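Plasmodesmata-located protein 5 (Arabidopsis thaliana, PDB 6GRE) modulates cell-to-cell trafficking in plants, lowering plasmodesmatal permeability through callose deposition during salicylic acid-triggered immune responses. Local coordinates at residues Y8-V12 with L120-K124; S30-F35 with N46-P50; F35-A40 with C75-S80; Y61-R67 with N102-D108; Q167-L172 with S203-A207. All blocks are in the same frame, centred on the assembly; numbering follows the deposited sequence.

Contact 1 (Y8-V12 with L120-K124); sequences YIYAV and LILNK
Ile-121 lays its CG2 methyl over the face of the Tyr-10 ring, 3.8 Å from the ring centroid and 4° off the normal, a CH-pi contact centred on the ring. The other arm of the same isoleucine follows the ring outward, and its CD1 lies 3.6 Å from Tyr-10 OH. The two methyls thus span the ring from its middle to its phenol end, and the two side chains cross at about a right angle. A chi1 of 63°, which sets CG of Tyr-10 between its own backbone N and carbonyl carbon, presents the ring to Ile-121. Leu-122 approaches the ring obliquely and puts its CD2 3.8 Å from Ile-9 CG2, again with the side chains nearly perpendicular. The backbones stay well apart: Tyr-10 CA and Leu-122 CA are 8.0 Å from each other, so side chains alone make the junction. Strands 10-13 and 120-125 are outer strands of the two five-stranded antiparallel sheets in this tandem DUF26 ectodomain, and segments 10-12 and 120-124 run nearly antiparallel, at 164°. A classic beta bulge lies at the start of each, Ile-9 and Tyr-10 against Gln-99, Ile-121 and Leu-122 against Tyr-201. Phe-97 meets the Tyr-10 ring edge-to-face from within the first sheet. Beside the CD1-CE1 flank of the ring, Val-12 CG2 lies 4.5 Å from Ile-121 CD1, where both residues border the pocket holding 2-(2-ethoxyethoxy)ethanol.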
# COMPACT_ATOMS: atom_id res chain seq x y z
N TYR A 8 8.21 -9.31 0.67
CA TYR A 8 7.41 -8.17 1.09
C TYR A 8 8.32 -6.95 1.27
O TYR A 8 9.54 -7.04 1.37
CB TYR A 8 6.66 -8.50 2.38
CG TYR A 8 7.51 -8.58 3.61
CD1 TYR A 8 8.25 -9.73 3.89
CD2 TYR A 8 7.57 -7.54 4.51
CE1 TYR A 8 9.03 -9.82 5.04
CE2 TYR A 8 8.35 -7.60 5.65
CZ TYR A 8 9.08 -8.75 5.92
OH TYR A 8 9.83 -8.81 7.05
N ILE A 9 7.70 -5.78 1.35
CA ILE A 9 8.45 -4.54 1.49
C ILE A 9 8.50 -4.11 2.95
O ILE A 9 9.56 -3.81 3.45
CB ILE A 9 7.84 -3.45 0.59
CG1 ILE A 9 7.85 -3.91 -0.86
CG2 ILE A 9 8.54 -2.10 0.77
CD1 ILE A 9 7.24 -2.95 -1.85
N TYR A 10 7.35 -4.07 3.64
CA TYR A 10 7.35 -3.79 5.05
C TYR A 10 6.09 -4.41 5.66
O TYR A 10 5.13 -4.70 4.96
CB TYR A 10 7.42 -2.29 5.36
CG TYR A 10 6.26 -1.47 4.88
CD1 TYR A 10 5.06 -1.48 5.56
CD2 TYR A 10 6.35 -0.72 3.74
CE1 TYR A 10 3.97 -0.73 5.14
CE2 TYR A 10 5.29 0.08 3.32
CZ TYR A 10 4.10 0.07 4.02
OH TYR A 10 3.04 0.82 3.60
N ALA A 11 6.20 -4.66 6.96
CA ALA A 11 5.10 -5.09 7.79
C ALA A 11 5.04 -4.16 9.01
O ALA A 11 6.06 -3.87 9.66
CB ALA A 11 5.28 -6.53 8.19
N VAL A 12 3.86 -3.67 9.34
CA VAL A 12 3.65 -2.94 10.56
C VAL A 12 2.66 -3.74 11.41
O VAL A 12 1.55 -4.01 10.94
CB VAL A 12 3.09 -1.54 10.30
CG1 VAL A 12 2.99 -0.75 11.60
CG2 VAL A 12 3.91 -0.81 9.25
N LEU A 120 5.44 9.01 7.39
CA LEU A 120 6.41 8.19 6.71
C LEU A 120 6.53 6.81 7.35
O LEU A 120 6.61 6.68 8.59
CB LEU A 120 7.76 8.88 6.75
CG LEU A 120 8.87 8.05 6.10
CD1 LEU A 120 8.70 8.07 4.59
CD2 LEU A 120 10.23 8.58 6.50
N ILE A 121 6.51 5.77 6.51
CA ILE A 121 6.91 4.45 6.90
C ILE A 121 8.33 4.18 6.42
O ILE A 121 9.22 3.91 7.22
CB ILE A 121 5.92 3.39 6.44
CG1 ILE A 121 4.54 3.66 7.05
CG2 ILE A 121 6.44 2.00 6.77
CD1 ILE A 121 3.45 2.75 6.58
N LEU A 122 8.58 4.25 5.11
CA LEU A 122 9.85 3.77 4.56
C LEU A 122 10.18 4.57 3.31
O LEU A 122 9.37 4.72 2.41
CB LEU A 122 9.71 2.30 4.19
CG LEU A 122 10.85 1.70 3.36
CD1 LEU A 122 12.14 1.67 4.16
CD2 LEU A 122 10.52 0.29 2.92
N ASN A 123 11.40 5.09 3.23
CA ASN A 123 11.92 5.78 2.07
C ASN A 123 13.33 5.25 1.82
O ASN A 123 14.19 5.35 2.69
CB ASN A 123 11.91 7.29 2.30
CG ASN A 123 12.58 8.16 1.27
OD1 ASN A 123 12.93 9.29 1.60
ND2 ASN A 123 12.77 7.69 0.06
N LYS A 124 13.57 4.67 0.65
CA LYS A 124 14.91 4.27 0.27
C LYS A 124 15.21 4.83 -1.11
O LYS A 124 14.33 4.86 -1.98
CB LYS A 124 15.08 2.75 0.24
CG LYS A 124 16.49 2.27 -0.06
CD LYS A 124 16.80 0.87 0.33
CE LYS A 124 18.29 0.62 0.22
NZ LYS A 124 18.58 -0.83 0.28

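Contact 2 (S30-F35 with N46-P50); sequences SLLSSF and NFTVP. With NAG (2-acetamido-2-deoxy-beta-D-glucopyranose), chain F.
Ser-30 touches Val-49 lightly, its CB 4.4 Å from CG1 of the valine, at the start of the helical segment. One residue on, Leu-31 straddles two partners of the strand. Its CB lies 4.0 Å from Val-49 CG2, while CD1 reaches CB of Phe-47; a chi1 of 169° carries CG away from the backbone N and brings that methyl to the phenylalanine. Phe-47 was modelled in two conformers, so the details here hold for one of them. Ser-34 follows on the same side of the helix, a turn after Ser-30, with its CB 3.9 Å from Phe-47 CE2. Its hydroxyl turns back to donate to Ser-30 O (OG to O, 3.0 Å), and Ser-34 N reaches that oxygen from the opposite face of the carbonyl plane. Phe-35 closes the segment with CD1 3.5 Å from Phe-47 CE1. The ring centroids of Phe-35 and Phe-47 are 5.4 Å apart and the planes meet at 58°, an oblique pair in which Phe-47 comes to the edge of the Phe-35 ring. Helix 23-38 is thereby packed against strand 44-49, an edge strand of the first DUF26 sheet. Asn-46 points away from the helix and carries an N-linked N-acetylglucosamine (ND2 to C1, 1.4 Å), which Tyr-44 OH also hydrogen-bonds. The strand therefore divides its chemistry: hydrocarbon meets the helix, where the Ser-34 hydroxyl donates back into its own helix, and the glycan is borne on the other face.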
# COMPACT_ATOMS: atom_id res chain seq x y z
N SER A 30 -11.10 -15.00 9.31
CA SER A 30 -12.20 -14.96 8.36
C SER A 30 -12.04 -13.77 7.42
O SER A 30 -12.29 -13.90 6.23
CB SER A 30 -13.56 -14.91 9.03
OG SER A 30 -13.65 -15.88 10.05
N LEU A 31 -11.66 -12.61 7.97
CA LEU A 31 -11.46 -11.38 7.17
C LEU A 31 -10.43 -11.65 6.06
O LEU A 31 -10.66 -11.34 4.88
CB LEU A 31 -10.98 -10.24 8.07
CG LEU A 31 -10.48 -9.00 7.31
CD1 LEU A 31 -11.66 -8.24 6.75
CD2 LEU A 31 -9.65 -8.09 8.21
N LEU A 32 -9.30 -12.23 6.46
CA LEU A 32 -8.17 -12.45 5.53
C LEU A 32 -8.56 -13.41 4.41
O LEU A 32 -8.21 -13.16 3.26
CB LEU A 32 -6.96 -12.95 6.30
CG LEU A 32 -6.38 -11.97 7.31
CD1 LEU A 32 -5.27 -12.61 8.11
CD2 LEU A 32 -5.89 -10.70 6.62
N SER A 33 -9.32 -14.47 4.72
CA SER A 33 -9.80 -15.41 3.70
C SER A 33 -10.73 -14.69 2.72
O SER A 33 -10.74 -14.97 1.51
CB SER A 33 -10.48 -16.58 4.35
OG SER A 33 -9.54 -17.38 5.06
N SER A 34 -11.52 -13.75 3.25
CA SER A 34 -12.44 -12.96 2.44
C SER A 34 -11.68 -12.07 1.44
O SER A 34 -12.19 -11.84 0.34
CB SER A 34 -13.32 -12.12 3.30
OG SER A 34 -14.18 -12.98 4.03
N PHE A 35 -10.55 -11.51 1.87
CA PHE A 35 -9.71 -10.70 0.98
C PHE A 35 -9.36 -11.52 -0.26
O PHE A 35 -9.50 -11.06 -1.41
CB PHE A 35 -8.38 -10.28 1.63
CG PHE A 35 -8.40 -9.25 2.72
CD1 PHE A 35 -9.51 -8.45 2.98
CD2 PHE A 35 -7.27 -9.07 3.50
CE1 PHE A 35 -9.46 -7.48 3.96
CE2 PHE A 35 -7.24 -8.12 4.50
CZ PHE A 35 -8.34 -7.33 4.73
N ASN A 46 -13.11 -3.15 1.11
CA ASN A 46 -13.05 -2.97 2.54
C ASN A 46 -14.09 -3.89 3.16
O ASN A 46 -15.15 -4.07 2.59
CB ASN A 46 -13.28 -1.52 2.96
CG ASN A 46 -14.75 -1.14 3.02
OD1 ASN A 46 -15.47 -1.47 3.97
ND2 ASN A 46 -15.21 -0.45 2.00
N PHE A 47 -13.77 -4.46 4.32
CA PHE A 47 -14.61 -5.46 4.98
C PHE A 47 -14.63 -5.17 6.48
O PHE A 47 -13.62 -4.71 7.04
CB PHE A 47 -14.03 -6.87 4.83
CG PHE A 47 -13.76 -7.34 3.42
CD1 PHE A 47 -12.65 -6.87 2.72
CD2 PHE A 47 -14.55 -8.30 2.83
CE1 PHE A 47 -12.39 -7.31 1.44
CE2 PHE A 47 -14.28 -8.75 1.54
CZ PHE A 47 -13.21 -8.25 0.85
N THR A 48 -15.75 -5.51 7.13
CA THR A 48 -15.87 -5.57 8.57
C THR A 48 -16.32 -6.99 8.92
O THR A 48 -17.20 -7.49 8.25
CB THR A 48 -16.86 -4.53 9.08
OG1 THR A 48 -16.54 -3.27 8.49
CG2 THR A 48 -16.85 -4.38 10.59
N VAL A 49 -15.70 -7.61 9.93
CA VAL A 49 -16.12 -8.92 10.46
C VAL A 49 -16.23 -8.82 11.98
O VAL A 49 -15.26 -8.49 12.65
CB VAL A 49 -15.16 -10.05 10.05
CG1 VAL A 49 -15.64 -11.39 10.58
CG2 VAL A 49 -14.98 -10.12 8.54
N PRO A 50 -17.41 -9.14 12.55
CA PRO A 50 -18.59 -9.57 11.83
C PRO A 50 -19.28 -8.45 11.04
O PRO A 50 -19.07 -7.28 11.33
CB PRO A 50 -19.55 -10.10 12.91
CG PRO A 50 -18.76 -10.04 14.20
CD PRO A 50 -17.69 -8.98 13.97
C1 NAG F . -16.57 -0.00 1.99
C2 NAG F . -16.70 1.23 1.10
C3 NAG F . -18.17 1.63 0.90
C4 NAG F . -19.10 0.42 0.70
C5 NAG F . -18.82 -0.69 1.72
C6 NAG F . -19.71 -1.92 1.57
C7 NAG F . -14.65 2.62 1.43
C8 NAG F . -14.17 3.91 2.06
N2 NAG F . -15.96 2.36 1.65
O3 NAG F . -18.23 2.48 -0.25
O4 NAG F . -20.46 0.85 0.79
O5 NAG F . -17.45 -1.06 1.60
O6 NAG F . -19.14 -2.81 0.60
O7 NAG F . -13.89 1.88 0.78

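Contact 3 (F35-A40 with C75-S80); sequences FVTSTA and CSTCVS
Thr-39 and Ser-76 bring their CA atoms to 5.3 Å, and Val-36 and Ser-80 theirs to 5.8 Å, so the two segments run past each other in opposite directions at close quarters. Small residues line both sides of the approach. Thr-39 makes most of the contact at one end. Its chi1 of 64° turns OG1 back on its own chain, where it donates to Val-36 O in the carbonyl plane at 2.7 Å, an oxygen that also accepts from Thr-39 N. The same torsion sends CG2 forward to meet Val-79 CG2 tip to tip at 3.7 Å. The pairing belongs to the DUF26 fold, in which helices 23-38 and 72-90 pack together on one face of the five-stranded sheet. Thr-39 OG1 also lies 2.7 Å from Ser-76 OG, whose hydrogen-bond partner on its own helix is Pro-72 O. Thr-39 CB rests 3.8 Å from Cys-75 SG, the sulfur disulfide-bonded to Cys-66. Toward the other end, Val-79 CG1 is 3.9 Å from Phe-35 CB. Ser-80 OG, hydrogen-bonded to Ser-76 O, turns to Val-36 CG1 at 3.6 Å.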
# COMPACT_ATOMS: atom_id res chain seq x y z
N PHE A 35 -10.55 -11.51 1.87
CA PHE A 35 -9.71 -10.70 0.98
C PHE A 35 -9.36 -11.52 -0.26
O PHE A 35 -9.50 -11.06 -1.41
CB PHE A 35 -8.38 -10.28 1.63
CG PHE A 35 -8.40 -9.25 2.72
CD1 PHE A 35 -9.51 -8.45 2.98
CD2 PHE A 35 -7.27 -9.07 3.50
CE1 PHE A 35 -9.46 -7.48 3.96
CE2 PHE A 35 -7.24 -8.12 4.50
CZ PHE A 35 -8.34 -7.33 4.73
N VAL A 36 -8.87 -12.74 -0.03
CA VAL A 36 -8.44 -13.61 -1.11
C VAL A 36 -9.61 -13.85 -2.08
O VAL A 36 -9.47 -13.68 -3.27
CB VAL A 36 -7.88 -14.94 -0.58
CG1 VAL A 36 -7.72 -15.95 -1.71
CG2 VAL A 36 -6.58 -14.77 0.17
N THR A 37 -10.78 -14.22 -1.55
CA THR A 37 -11.98 -14.45 -2.34
C THR A 37 -12.33 -13.25 -3.22
O THR A 37 -12.70 -13.41 -4.38
CB THR A 37 -13.16 -14.73 -1.41
OG1 THR A 37 -12.76 -15.89 -0.67
CG2 THR A 37 -14.46 -14.97 -2.13
N SER A 38 -12.27 -12.05 -2.63
CA SER A 38 -12.72 -10.81 -3.24
C SER A 38 -11.87 -10.43 -4.47
O SER A 38 -12.35 -9.73 -5.35
CB SER A 38 -12.72 -9.72 -2.20
OG SER A 38 -13.24 -8.50 -2.72
N THR A 39 -10.62 -10.90 -4.54
CA THR A 39 -9.70 -10.51 -5.61
C THR A 39 -10.21 -10.97 -6.98
O THR A 39 -9.78 -10.44 -8.00
CB THR A 39 -8.29 -11.06 -5.37
OG1 THR A 39 -8.34 -12.48 -5.41
CG2 THR A 39 -7.71 -10.62 -4.05
N ALA A 40 -11.13 -11.95 -7.00
CA ALA A 40 -11.74 -12.41 -8.23
C ALA A 40 -12.58 -11.28 -8.87
O ALA A 40 -12.72 -11.24 -10.09
CB ALA A 40 -12.58 -13.63 -7.97
N CYS A 75 -3.59 -10.51 -8.87
CA CYS A 75 -4.09 -9.90 -7.64
C CYS A 75 -4.32 -11.00 -6.60
O CYS A 75 -3.87 -10.90 -5.46
CB CYS A 75 -5.33 -9.07 -7.93
SG CYS A 75 -6.03 -8.19 -6.51
N SER A 76 -4.97 -12.10 -7.00
CA SER A 76 -5.17 -13.25 -6.10
C SER A 76 -3.83 -13.77 -5.57
O SER A 76 -3.69 -13.99 -4.38
CB SER A 76 -5.94 -14.35 -6.77
OG SER A 76 -7.08 -13.82 -7.40
N THR A 77 -2.85 -13.97 -6.47
CA THR A 77 -1.56 -14.51 -6.09
C THR A 77 -0.89 -13.63 -5.03
O THR A 77 -0.33 -14.11 -4.04
CB THR A 77 -0.65 -14.69 -7.30
OG1 THR A 77 -1.33 -15.61 -8.18
CG2 THR A 77 0.72 -15.20 -6.93
N CYS A 78 -0.92 -12.32 -5.28
CA CYS A 78 -0.28 -11.37 -4.38
C CYS A 78 -0.97 -11.38 -3.01
O CYS A 78 -0.32 -11.47 -1.99
CB CYS A 78 -0.30 -9.96 -4.97
SG CYS A 78 0.73 -8.80 -4.05
N VAL A 79 -2.29 -11.25 -3.01
CA VAL A 79 -3.03 -11.12 -1.77
C VAL A 79 -2.93 -12.43 -0.97
O VAL A 79 -2.77 -12.39 0.24
CB VAL A 79 -4.49 -10.70 -2.04
CG1 VAL A 79 -5.36 -10.81 -0.80
CG2 VAL A 79 -4.53 -9.29 -2.59
N SER A 80 -2.98 -13.57 -1.66
CA SER A 80 -2.80 -14.86 -1.00
C SER A 80 -1.45 -14.91 -0.28
O SER A 80 -1.38 -15.36 0.86
CB SER A 80 -2.91 -15.98 -1.98
OG SER A 80 -4.23 -16.09 -2.45

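Contact 4 (Y61-R67 with N102-D108); sequences YGIYQCR and NCLIRYD
Tyr-61 and Asp-108 exchange backbone hydrogen bonds in both directions, as do Ile-63 with Arg-106 and Gln-65 with Leu-104, with N to O distances from 2.8 to 3.0 Å. Arg-67 N continues the series to Asn-102 O. The intervening residues turn their peptide groups outward and are satisfied by the flanking strands: Gly-62, Tyr-64 and Cys-66 bond with Phe-47, Ala-45 and Arg-43, while Ile-105 and Tyr-107 bond with Leu-98 and Gly-96. Some carbonyls take a further CA-H contact, as where Cys-103 CA lies 3.1 Å from Gln-65 O. Strand 103-108 is the middle of the five in the antiparallel DUF26 sheet, and strand 60-66 is its neighbour. Cys-66 and Cys-103 form a non-hydrogen-bonded pair, SG of the first 3.9 Å from CB of the second, and each leaves in a disulfide to helix 72-90. On the opposite face Ile-63 CD1 packs 4.0 Å from Leu-104 CD1. At the strand end, Arg-67 NH1 donates to Asn-102 OD1 at 2.9 Å. The bond is bent, 139° at the hydrogen, and the donor stands 53° above the amide carbonyl plane. The guanidinium has a salt bridge through NE to Asp-69, a residue of the sodium site, while Tyr-64 OH is bonded to Thr-42 O and Ser-38 OG, and Arg-106 extends to Ser-203 OG of the second domain.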
# COMPACT_ATOMS: atom_id res chain seq x y z
N TYR A 61 -11.62 -4.76 11.06
CA TYR A 61 -11.80 -3.92 9.90
C TYR A 61 -10.57 -4.10 9.01
O TYR A 61 -9.46 -4.07 9.50
CB TYR A 61 -11.92 -2.45 10.29
CG TYR A 61 -13.03 -2.16 11.28
CD1 TYR A 61 -12.83 -2.33 12.64
CD2 TYR A 61 -14.26 -1.71 10.85
CE1 TYR A 61 -13.84 -2.06 13.55
CE2 TYR A 61 -15.28 -1.44 11.75
CZ TYR A 61 -15.06 -1.62 13.10
OH TYR A 61 -16.08 -1.37 13.99
N GLY A 62 -10.80 -4.23 7.71
CA GLY A 62 -9.65 -4.39 6.85
C GLY A 62 -9.91 -4.00 5.42
O GLY A 62 -11.05 -3.85 4.96
N ILE A 63 -8.78 -3.86 4.71
CA ILE A 63 -8.80 -3.70 3.27
C ILE A 63 -7.72 -4.57 2.65
O ILE A 63 -6.72 -4.92 3.31
CB ILE A 63 -8.58 -2.22 2.86
CG1 ILE A 63 -7.15 -1.75 3.19
CG2 ILE A 63 -9.62 -1.31 3.46
CD1 ILE A 63 -6.75 -0.43 2.56
N TYR A 64 -7.88 -4.85 1.36
CA TYR A 64 -6.72 -5.14 0.53
C TYR A 64 -6.75 -4.22 -0.68
O TYR A 64 -7.78 -3.66 -1.05
CB TYR A 64 -6.70 -6.58 0.03
CG TYR A 64 -7.75 -6.86 -1.00
CD1 TYR A 64 -9.03 -7.21 -0.61
CD2 TYR A 64 -7.49 -6.77 -2.36
CE1 TYR A 64 -10.03 -7.44 -1.53
CE2 TYR A 64 -8.48 -7.01 -3.30
CZ TYR A 64 -9.77 -7.34 -2.89
OH TYR A 64 -10.76 -7.59 -3.79
N GLN A 65 -5.58 -4.04 -1.30
CA GLN A 65 -5.50 -3.28 -2.51
C GLN A 65 -4.35 -3.77 -3.37
O GLN A 65 -3.22 -3.85 -2.93
CB GLN A 65 -5.25 -1.81 -2.23
CG GLN A 65 -5.30 -0.97 -3.50
CD GLN A 65 -5.36 0.49 -3.15
OE1 GLN A 65 -5.24 1.37 -4.01
NE2 GLN A 65 -5.57 0.76 -1.88
N CYS A 66 -4.71 -4.12 -4.61
CA CYS A 66 -3.73 -4.51 -5.62
C CYS A 66 -3.38 -3.29 -6.48
O CYS A 66 -4.20 -2.39 -6.64
CB CYS A 66 -4.30 -5.61 -6.51
SG CYS A 66 -4.46 -7.17 -5.59
N ARG A 67 -2.19 -3.33 -7.06
CA ARG A 67 -1.78 -2.38 -8.08
C ARG A 67 -2.92 -2.26 -9.11
O ARG A 67 -3.55 -3.27 -9.48
CB ARG A 67 -0.46 -2.87 -8.69
CG ARG A 67 0.66 -1.86 -8.78
CD ARG A 67 1.84 -2.49 -9.50
NE ARG A 67 1.46 -2.88 -10.86
CZ ARG A 67 2.08 -3.78 -11.60
NH1 ARG A 67 3.08 -4.50 -11.11
NH2 ARG A 67 1.67 -3.97 -12.85
N ASN A 102 3.15 -5.53 -5.31
CA ASN A 102 1.96 -5.48 -6.16
C ASN A 102 0.65 -5.44 -5.36
O ASN A 102 -0.41 -5.36 -5.96
CB ASN A 102 1.94 -6.67 -7.10
CG ASN A 102 2.98 -6.52 -8.19
OD1 ASN A 102 3.52 -5.43 -8.39
ND2 ASN A 102 3.26 -7.61 -8.88
N CYS A 103 0.71 -5.43 -4.04
CA CYS A 103 -0.54 -5.40 -3.24
C CYS A 103 -0.22 -5.06 -1.79
O CYS A 103 0.93 -5.14 -1.36
CB CYS A 103 -1.34 -6.70 -3.29
SG CYS A 103 -0.51 -8.11 -2.54
N LEU A 104 -1.27 -4.68 -1.05
CA LEU A 104 -1.18 -4.56 0.40
C LEU A 104 -2.41 -5.23 1.03
O LEU A 104 -3.45 -5.33 0.37
CB LEU A 104 -1.09 -3.09 0.82
CG LEU A 104 -2.29 -2.20 0.49
CD1 LEU A 104 -3.36 -2.23 1.61
CD2 LEU A 104 -1.86 -0.76 0.21
N ILE A 105 -2.26 -5.63 2.30
CA ILE A 105 -3.38 -5.95 3.16
C ILE A 105 -3.22 -5.16 4.45
O ILE A 105 -2.11 -4.86 4.88
CB ILE A 105 -3.49 -7.46 3.40
CG1 ILE A 105 -2.25 -8.04 4.07
CG2 ILE A 105 -3.85 -8.18 2.12
CD1 ILE A 105 -2.42 -9.47 4.56
N ARG A 106 -4.36 -4.79 5.06
CA ARG A 106 -4.32 -3.98 6.24
C ARG A 106 -5.56 -4.29 7.08
O ARG A 106 -6.66 -4.34 6.55
CB ARG A 106 -4.26 -2.50 5.87
CG ARG A 106 -4.00 -1.54 7.02
CD ARG A 106 -3.90 -0.13 6.44
NE ARG A 106 -3.56 0.87 7.44
CZ ARG A 106 -2.97 2.02 7.17
NH1 ARG A 106 -2.84 2.39 5.91
NH2 ARG A 106 -2.52 2.78 8.16
N TYR A 107 -5.33 -4.46 8.39
CA TYR A 107 -6.44 -4.71 9.30
C TYR A 107 -6.16 -4.04 10.65
O TYR A 107 -5.05 -3.79 11.01
CB TYR A 107 -6.67 -6.21 9.46
CG TYR A 107 -5.47 -7.01 9.91
CD1 TYR A 107 -5.16 -7.16 11.25
CD2 TYR A 107 -4.69 -7.69 9.00
CE1 TYR A 107 -4.08 -7.92 11.66
CE2 TYR A 107 -3.61 -8.45 9.38
CZ TYR A 107 -3.32 -8.60 10.72
OH TYR A 107 -2.26 -9.38 11.07
N ASP A 108 -7.24 -3.77 11.38
CA ASP A 108 -7.18 -3.10 12.63
C ASP A 108 -8.49 -3.38 13.37
O ASP A 108 -9.43 -3.87 12.78
CB ASP A 108 -6.94 -1.60 12.43
CG ASP A 108 -6.38 -0.88 13.64
OD1 ASP A 108 -6.14 -1.54 14.67
OD2 ASP A 108 -6.19 0.34 13.55

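Contact 5 (Q167-L172 with S203-A207); sequences QCSGDL and SKCYA
Lys-204 reaches across to Asp-171, and around its side chain the contact is tight. The chain bends twice, chi2 -75° and chi4 81°, which folds it along the turn of the first segment: CD lies 3.6 Å from Ser-169 CB, and CB lies 3.9 Å from Leu-172 CD1. At the tip NZ makes a salt bridge to Asp-171 OD2 at 2.8 Å, coming in on the syn side and a little out of the carboxylate plane. The other carboxylate oxygen, OD1, takes a hydrogen bond from Ser-169 OG at 2.6 Å. Ser-169 to Leu-172 form a type I beta turn whose first residue also binds Lys-204 through the main chain, Ser-169 N to Lys-204 O at 2.9 Å. Beside it Cys-168 and Cys-205 pair across strands 162-168 and 205-211, neighbours in the second DUF26 sheet, and their disulfides lead to Cys-177 and Cys-180 of helix 174-192. The Tyr-206 end is packed too. Gln-167 CB stands over one ring face at 4.2 Å from the centroid, 27° off the normal, and backbone bonds in both directions join the two residues. By contrast, the turn opens outward at Gly-170, which is partly exposed and does not touch the other segment, while the neighbouring Asp-171 borders an N-acetylglucosamine. Lys-204 NZ also donates to Phe-112 O and Val-115 O, and Asp-171 OD2 accepts from Gly-114 N. A buried ion pair with so many partners is likely to keep both charges, and it ties the turn to residues 112-115, between strands 103-108 and 120-125.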
# COMPACT_ATOMS: atom_id res chain seq x y z
N GLN A 167 0.45 5.20 -5.83
CA GLN A 167 -0.88 4.63 -5.51
C GLN A 167 -1.29 5.13 -4.13
O GLN A 167 -0.46 5.21 -3.20
CB GLN A 167 -0.92 3.09 -5.50
CG GLN A 167 -2.36 2.52 -5.45
CD GLN A 167 -2.66 1.09 -5.94
OE1 GLN A 167 -3.72 0.74 -6.56
NE2 GLN A 167 -1.77 0.20 -5.58
N CYS A 168 -2.56 5.50 -4.02
CA CYS A 168 -3.22 5.80 -2.77
C CYS A 168 -4.05 4.62 -2.29
O CYS A 168 -4.67 3.95 -3.09
CB CYS A 168 -4.25 6.89 -2.95
SG CYS A 168 -3.41 8.43 -3.29
N SER A 169 -4.09 4.41 -0.98
CA SER A 169 -5.03 3.50 -0.39
C SER A 169 -6.44 3.85 -0.91
O SER A 169 -6.82 5.01 -0.91
CB SER A 169 -4.90 3.59 1.09
OG SER A 169 -5.61 2.57 1.76
N GLY A 170 -7.20 2.82 -1.25
CA GLY A 170 -8.47 2.95 -1.98
C GLY A 170 -9.55 3.63 -1.16
O GLY A 170 -10.56 4.02 -1.74
N ASP A 171 -9.35 3.77 0.15
CA ASP A 171 -10.34 4.39 1.02
C ASP A 171 -10.23 5.91 1.05
O ASP A 171 -11.13 6.57 1.58
CB ASP A 171 -10.21 3.88 2.45
CG ASP A 171 -8.86 4.22 3.05
OD1 ASP A 171 -7.84 3.71 2.48
OD2 ASP A 171 -8.81 5.03 3.99
N LEU A 172 -9.15 6.49 0.50
CA LEU A 172 -8.96 7.93 0.52
C LEU A 172 -9.86 8.57 -0.53
O LEU A 172 -10.04 8.02 -1.60
CB LEU A 172 -7.51 8.32 0.20
CG LEU A 172 -6.44 7.92 1.22
CD1 LEU A 172 -5.14 8.63 0.91
CD2 LEU A 172 -6.89 8.21 2.62
N SER A 203 1.86 6.20 5.17
CA SER A 203 0.89 5.30 5.69
C SER A 203 -0.23 4.98 4.67
O SER A 203 -0.64 3.83 4.53
CB SER A 203 0.32 5.85 6.96
OG SER A 203 -0.62 4.94 7.50
N LYS A 204 -0.76 6.00 3.97
CA LYS A 204 -1.90 5.80 3.11
C LYS A 204 -1.57 5.99 1.63
O LYS A 204 -2.50 6.00 0.84
CB LYS A 204 -3.06 6.71 3.55
CG LYS A 204 -3.86 6.19 4.74
CD LYS A 204 -4.79 5.05 4.38
CE LYS A 204 -5.58 4.46 5.53
NZ LYS A 204 -6.77 5.30 5.82
N CYS A 205 -0.31 6.09 1.24
CA CYS A 205 0.01 6.17 -0.18
C CYS A 205 1.49 5.91 -0.39
O CYS A 205 2.29 5.91 0.56
CB CYS A 205 -0.37 7.51 -0.80
SG CYS A 205 0.60 8.91 -0.22
N TYR A 206 1.88 5.71 -1.65
CA TYR A 206 3.28 5.55 -1.98
C TYR A 206 3.58 6.13 -3.36
O TYR A 206 2.69 6.26 -4.20
CB TYR A 206 3.76 4.11 -1.90
CG TYR A 206 3.25 3.16 -2.96
CD1 TYR A 206 3.78 3.17 -4.23
CD2 TYR A 206 2.28 2.20 -2.69
CE1 TYR A 206 3.37 2.29 -5.21
CE2 TYR A 206 1.88 1.29 -3.65
CZ TYR A 206 2.44 1.33 -4.91
OH TYR A 206 2.00 0.48 -5.87
N ALA A 207 4.85 6.45 -3.57
CA ALA A 207 5.32 6.84 -4.89
C ALA A 207 6.70 6.22 -5.07
O ALA A 207 7.51 6.22 -4.13
CB ALA A 207 5.39 8.34 -5.02

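How the contacts relate
Contacts 2, 3 and 4 build the first DUF26 domain. Contacts 2 and 3 share Phe-35 and lie about 12 Å apart between centres, and two disulfides (Cys-75 SG to Cys-66 SG and Cys-78 SG to Cys-103 SG, each 2.1 Å) fasten helix 72-90 of contact 3 to the strands of contact 4. Contact 5 holds the equivalent strand pair of the second domain, its centre about 10 Å from that of contact 4, and contact 1 joins the sheets at their outer strands. Three contacts meet at the 2-(2-ethoxyethoxy)ethanol pocket: Val-12 and Ile-121 from contact 1, Arg-106 from contact 4 and Ser-203 from contact 5. There Ile-121 CD1 packs 3.7 Å from Ser-203 CA.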